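Long-range contact in NADP-dependent alcohol dehydrogenase 6 (Saccharomyces cerevisiae, PDB 1PIW), which reduces a broad range of aromatic and aliphatic aldehydes to alcohols with NADPH, as a zinc-containing medium-chain dehydrogenase: residues 321-326 against 348-353. Numbering follows the deposited sequence.
With NAP (NADP nicotinamide-adenine-dinucleotide phosphate), chain E.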
ATOM      1  N   ILE A 321      27.532  -1.969 -11.933  1.00 49.80           N
ATOM      2  CA  ILE A 321      26.755  -3.157 -11.587  1.00 48.13           C
ATOM      3  C   ILE A 321      27.470  -4.432 -11.967  1.00 47.36           C
ATOM      4  O   ILE A 321      28.455  -4.415 -12.702  1.00 47.64           O
ATOM      5  CB  ILE A 321      25.384  -3.179 -12.266  1.00 47.24           C
ATOM      6  CG1 ILE A 321      25.559  -3.109 -13.777  1.00 47.87           C
ATOM      7  CG2 ILE A 321      24.539  -2.032 -11.763  1.00 47.56           C
ATOM      8  CD1 ILE A 321      24.272  -3.301 -14.548  1.00 48.23           C
ATOM      9  N   TRP A 322      26.950  -5.544 -11.469  1.00 46.27           N
ATOM     10  CA  TRP A 322      27.544  -6.840 -11.735  1.00 45.12           C
ATOM     11  C   TRP A 322      26.983  -7.496 -12.999  1.00 44.92           C
ATOM     12  O   TRP A 322      25.867  -8.020 -13.009  1.00 45.32           O
ATOM     13  CB  TRP A 322      27.335  -7.743 -10.521  1.00 44.59           C
ATOM     14  CG  TRP A 322      28.033  -7.272  -9.274  1.00 42.19           C
ATOM     15  CD1 TRP A 322      28.223  -5.983  -8.882  1.00 42.21           C
ATOM     16  CD2 TRP A 322      28.525  -8.091  -8.206  1.00 42.41           C
ATOM     17  NE1 TRP A 322      28.791  -5.943  -7.631  1.00 42.33           N
ATOM     18  CE2 TRP A 322      28.988  -7.223  -7.192  1.00 42.68           C
ATOM     19  CE3 TRP A 322      28.617  -9.477  -8.005  1.00 42.12           C
ATOM     20  CZ2 TRP A 322      29.534  -7.692  -5.987  1.00 44.19           C
ATOM     21  CZ3 TRP A 322      29.160  -9.948  -6.806  1.00 44.12           C
ATOM     22  CH2 TRP A 322      29.611  -9.054  -5.811  1.00 44.32           C
ATOM     23  N   VAL A 323      27.787  -7.468 -14.058  1.00 44.34           N
ATOM     24  CA  VAL A 323      27.424  -8.031 -15.354  1.00 42.90           C
ATOM     25  C   VAL A 323      28.458  -9.024 -15.896  1.00 42.06           C
ATOM     26  O   VAL A 323      29.656  -8.896 -15.664  1.00 41.16           O
ATOM     27  CB  VAL A 323      27.260  -6.908 -16.403  1.00 41.68           C
ATOM     28  CG1 VAL A 323      27.054  -7.490 -17.780  1.00 43.12           C
ATOM     29  CG2 VAL A 323      26.095  -6.041 -16.039  1.00 42.95           C
ATOM     30  N   GLU A 324      27.979 -10.033 -16.604  1.00 41.57           N
ATOM     31  CA  GLU A 324      28.865 -10.988 -17.235  1.00 43.55           C
ATOM     32  C   GLU A 324      28.510 -10.817 -18.699  1.00 42.82           C
ATOM     33  O   GLU A 324      27.380 -10.454 -19.014  1.00 42.54           O
ATOM     34  CB  GLU A 324      28.580 -12.415 -16.770  1.00 45.69           C
ATOM     35  CG  GLU A 324      29.397 -13.472 -17.509  1.00 47.90           C
ATOM     36  CD  GLU A 324      29.348 -14.838 -16.836  1.00 50.08           C
ATOM     37  OE1 GLU A 324      29.846 -15.807 -17.449  1.00 49.92           O
ATOM     38  OE2 GLU A 324      28.826 -14.947 -15.698  1.00 50.42           O
ATOM     39  N   THR A 325      29.452 -11.044 -19.601  1.00 41.74           N
ATOM     40  CA  THR A 325      29.121 -10.858 -20.996  1.00 42.32           C
ATOM     41  C   THR A 325      29.212 -12.129 -21.814  1.00 42.48           C
ATOM     42  O   THR A 325      30.061 -12.984 -21.573  1.00 42.94           O
ATOM     43  CB  THR A 325      29.979  -9.748 -21.632  1.00 41.95           C
ATOM     44  OG1 THR A 325      31.359  -9.979 -21.350  1.00 43.51           O
ATOM     45  CG2 THR A 325      29.592  -8.411 -21.068  1.00 41.28           C
ATOM     46  N   LEU A 326      28.295 -12.232 -22.770  1.00 41.82           N
ATOM     47  CA  LEU A 326      28.171 -13.363 -23.665  1.00 40.97           C
ATOM     48  C   LEU A 326      27.918 -12.797 -25.050  1.00 43.71           C
ATOM     49  O   LEU A 326      27.273 -11.763 -25.194  1.00 45.15           O
ATOM     50  CB  LEU A 326      26.977 -14.217 -23.251  1.00 37.65           C
ATOM     51  CG  LEU A 326      27.040 -14.784 -21.842  1.00 34.75           C
ATOM     52  CD1 LEU A 326      25.731 -15.398 -21.443  1.00 33.71           C
ATOM     53  CD2 LEU A 326      28.134 -15.805 -21.805  1.00 36.47           C
ATOM     54  N   ARG A 348      23.937 -10.161 -13.770  1.00 40.94           N
ATOM     55  CA  ARG A 348      23.422  -9.740 -15.070  1.00 40.08           C
ATOM     56  C   ARG A 348      24.209 -10.168 -16.276  1.00 41.84           C
ATOM     57  O   ARG A 348      25.435 -10.081 -16.307  1.00 42.29           O
ATOM     58  CB  ARG A 348      23.258  -8.223 -15.150  1.00 38.49           C
ATOM     59  CG  ARG A 348      21.869  -7.722 -14.842  1.00 34.51           C
ATOM     60  CD  ARG A 348      20.846  -8.054 -15.909  1.00 30.82           C
ATOM     61  NE  ARG A 348      19.549  -8.279 -15.268  1.00 30.77           N
ATOM     62  CZ  ARG A 348      18.366  -7.972 -15.788  1.00 28.59           C
ATOM     63  NH1 ARG A 348      18.286  -7.412 -16.979  1.00 28.72           N
ATOM     64  NH2 ARG A 348      17.262  -8.223 -15.104  1.00 27.15           N
ATOM     65  N   PHE A 349      23.475 -10.621 -17.282  1.00 43.19           N
ATOM     66  CA  PHE A 349      24.059 -11.027 -18.547  1.00 43.15           C
ATOM     67  C   PHE A 349      23.815  -9.868 -19.520  1.00 42.62           C
ATOM     68  O   PHE A 349      22.750  -9.250 -19.501  1.00 42.42           O
ATOM     69  CB  PHE A 349      23.346 -12.271 -19.096  1.00 43.89           C
ATOM     70  CG  PHE A 349      23.857 -13.565 -18.560  1.00 45.65           C
ATOM     71  CD1 PHE A 349      22.988 -14.642 -18.382  1.00 46.81           C
ATOM     72  CD2 PHE A 349      25.198 -13.725 -18.227  1.00 45.99           C
ATOM     73  CE1 PHE A 349      23.455 -15.868 -17.870  1.00 46.23           C
ATOM     74  CE2 PHE A 349      25.670 -14.948 -17.716  1.00 45.61           C
ATOM     75  CZ  PHE A 349      24.795 -16.018 -17.537  1.00 43.83           C
ATOM     76  N   THR A 350      24.804  -9.548 -20.345  1.00 41.51           N
ATOM     77  CA  THR A 350      24.611  -8.529 -21.359  1.00 40.17           C
ATOM     78  C   THR A 350      25.190  -9.062 -22.648  1.00 39.43           C
ATOM     79  O   THR A 350      26.396  -9.231 -22.767  1.00 39.37           O
ATOM     80  CB  THR A 350      25.299  -7.203 -21.044  1.00 39.42           C
ATOM     81  OG1 THR A 350      24.741  -6.628 -19.855  1.00 39.79           O
ATOM     82  CG2 THR A 350      25.082  -6.245 -22.200  1.00 37.13           C
ATOM     83  N   LEU A 351      24.317  -9.355 -23.603  1.00 39.33           N
ATOM     84  CA  LEU A 351      24.744  -9.855 -24.899  1.00 38.45           C
ATOM     85  C   LEU A 351      25.516  -8.733 -25.572  1.00 38.03           C
ATOM     86  O   LEU A 351      25.072  -7.584 -25.582  1.00 37.66           O
ATOM     87  CB  LEU A 351      23.526 -10.245 -25.737  1.00 38.86           C
ATOM     88  CG  LEU A 351      22.608 -11.271 -25.062  1.00 39.20           C
ATOM     89  CD1 LEU A 351      21.350 -11.488 -25.870  1.00 37.52           C
ATOM     90  CD2 LEU A 351      23.365 -12.565 -24.880  1.00 39.77           C
ATOM     91  N   VAL A 352      26.679  -9.068 -26.118  1.00 38.35           N
ATOM     92  CA  VAL A 352      27.537  -8.092 -26.778  1.00 39.52           C
ATOM     93  C   VAL A 352      28.058  -8.655 -28.096  1.00 40.40           C
ATOM     94  O   VAL A 352      27.545  -9.648 -28.580  1.00 40.79           O
ATOM     95  CB  VAL A 352      28.730  -7.718 -25.869  1.00 38.17           C
ATOM     96  CG1 VAL A 352      28.256  -6.919 -24.687  1.00 37.02           C
ATOM     97  CG2 VAL A 352      29.404  -8.963 -25.373  1.00 39.26           C
ATOM     98  N   GLY A 353      29.072  -8.024 -28.675  1.00 42.43           N
ATOM     99  CA  GLY A 353      29.607  -8.516 -29.929  1.00 46.48           C
ATOM    100  C   GLY A 353      28.518  -8.665 -30.972  1.00 50.03           C
ATOM    101  O   GLY A 353      28.402  -9.702 -31.623  1.00 50.48           O
TER
HETATM  102  PA  NAP E4292      16.677 -12.915 -12.031  1.00 61.33           P
HETATM  103  O1A NAP E4292      15.717 -13.658 -12.765  1.00 60.74           O
HETATM  104  O2A NAP E4292      18.148 -12.709 -12.399  1.00 59.31           O
HETATM  105  O5B NAP E4292      16.665 -13.457 -10.528  1.00 58.58           O
HETATM  106  C5B NAP E4292      15.404 -13.488  -9.806  1.00 53.73           C
HETATM  107  C4B NAP E4292      15.902 -13.634  -8.357  1.00 52.21           C
HETATM  108  O4B NAP E4292      14.704 -13.663  -7.451  1.00 52.35           O
HETATM  109  C3B NAP E4292      16.635 -14.959  -8.004  1.00 50.61           C
HETATM  110  O3B NAP E4292      18.044 -14.747  -8.183  1.00 50.15           O
HETATM  111  C2B NAP E4292      16.207 -15.216  -6.573  1.00 49.41           C
HETATM  112  O2B NAP E4292      16.946 -14.489  -5.599  1.00 41.45           O
HETATM  113  C1B NAP E4292      14.716 -14.779  -6.556  1.00 50.83           C
HETATM  114  N9A NAP E4292      13.842 -15.939  -6.889  1.00 51.26           N
HETATM  115  C8A NAP E4292      13.756 -16.778  -7.987  1.00 50.38           C
HETATM  116  N7A NAP E4292      12.826 -17.722  -7.888  1.00 50.72           N
HETATM  117  C5A NAP E4292      12.262 -17.490  -6.642  1.00 51.18           C
HETATM  118  C6A NAP E4292      11.219 -18.175  -5.973  1.00 51.10           C
HETATM  119  N6A NAP E4292      10.530 -19.236  -6.420  1.00 51.66           N
HETATM  120  N1A NAP E4292      10.851 -17.712  -4.704  1.00 50.29           N
HETATM  121  C2A NAP E4292      11.498 -16.610  -4.129  1.00 52.67           C
HETATM  122  N3A NAP E4292      12.530 -15.913  -4.759  1.00 53.20           N
HETATM  123  C4A NAP E4292      12.879 -16.390  -6.019  1.00 51.93           C
HETATM  124  O3  NAP E4292      16.169 -11.450 -11.781  1.00 62.17           O
HETATM  125  PN  NAP E4292      15.260 -10.463 -12.581  1.00 60.44           P
HETATM  126  O1N NAP E4292      15.553 -10.518 -14.016  1.00 57.93           O
HETATM  127  O2N NAP E4292      15.445  -9.170 -11.909  1.00 62.79           O
HETATM  128  O5D NAP E4292      13.831 -11.051 -12.330  1.00 60.84           O
HETATM  129  C5D NAP E4292      12.798 -10.654 -13.236  1.00 65.21           C
HETATM  130  C4D NAP E4292      11.526 -10.558 -12.472  1.00 67.16           C
HETATM  131  O4D NAP E4292      11.175  -9.153 -12.419  1.00 67.97           O
HETATM  132  C3D NAP E4292      10.360 -11.271 -13.201  1.00 69.16           C
HETATM  133  O3D NAP E4292       9.480 -11.953 -12.289  1.00 68.06           O
HETATM  134  C2D NAP E4292       9.699 -10.145 -13.962  1.00 70.36           C
HETATM  135  O2D NAP E4292       8.342 -10.388 -14.236  1.00 74.31           O
HETATM  136  C1D NAP E4292       9.877  -8.967 -13.074  1.00 70.74           C
HETATM  137  P2B NAP E4292      17.387 -15.095  -4.182  1.00 36.62           P
HETATM  138  O1X NAP E4292      16.186 -14.922  -3.271  1.00 30.85           O
HETATM  139  O2X NAP E4292      17.664 -16.508  -4.533  1.00 34.33           O
HETATM  140  O3X NAP E4292      18.546 -14.261  -3.739  1.00 31.81           O
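Leu326 and Glu324 of one strand both lean on the ring of Phe349 in the parallel strand beside it. CD1 of Leu326 sits over one ring face in a CH-pi contact, 3.7 Å from the centroid of Phe349 and 14° off the ring normal. Glu324 comes to the ring edge instead. Its CG is anti to the backbone N (chi1 174°), and the chain runs extended alongside the Phe349 side chain. The carboxylate ends near the ring plane, with OE2 of Glu324 3.7 Å from CE2 of Phe349 and the two flat groups steeply turned to each other. OE1 of Glu324 forms a salt bridge with Arg339 of helix 330-342. The same helix packs on Phe349 through Met340 and on Leu326 through Ala336. With an alanine at Phe349, Leu326 CD1 would probably lose the ring face it rests on and a gap would open beside the helix.

Val323, Thr325, Arg348 and Thr350 point to the other face of the sheet. CG1 of Val323 lies against OG1 of Thr350, which is hydrogen-bonded to the carbonyl O of His156. CG2 of Val323 meets CB of Arg348 at 3.7 Å. Farther along, CB of Thr325 touches CG2 of Val352 at 3.9 Å.

Three backbone hydrogen bonds join the strands: Glu324 N to Arg348 O, Thr350 N to Glu324 O at 3.0 Å, and Val352 N to Leu326 O at 2.9 Å.

Kinks at chi2 (-70°) and chi3 carry the Arg348 guanidinium off from the neighbouring strand. Its NH2 lies 3.1 Å from O1N of the NADP, while NH1 forms a salt bridge with Glu69. The pair belongs to the beta-alpha-beta unit of strand 323-327, helix 330-342 and strand 348-352, which delivers Arg348 to the NADP pyrophosphate beside the catalytic zinc site.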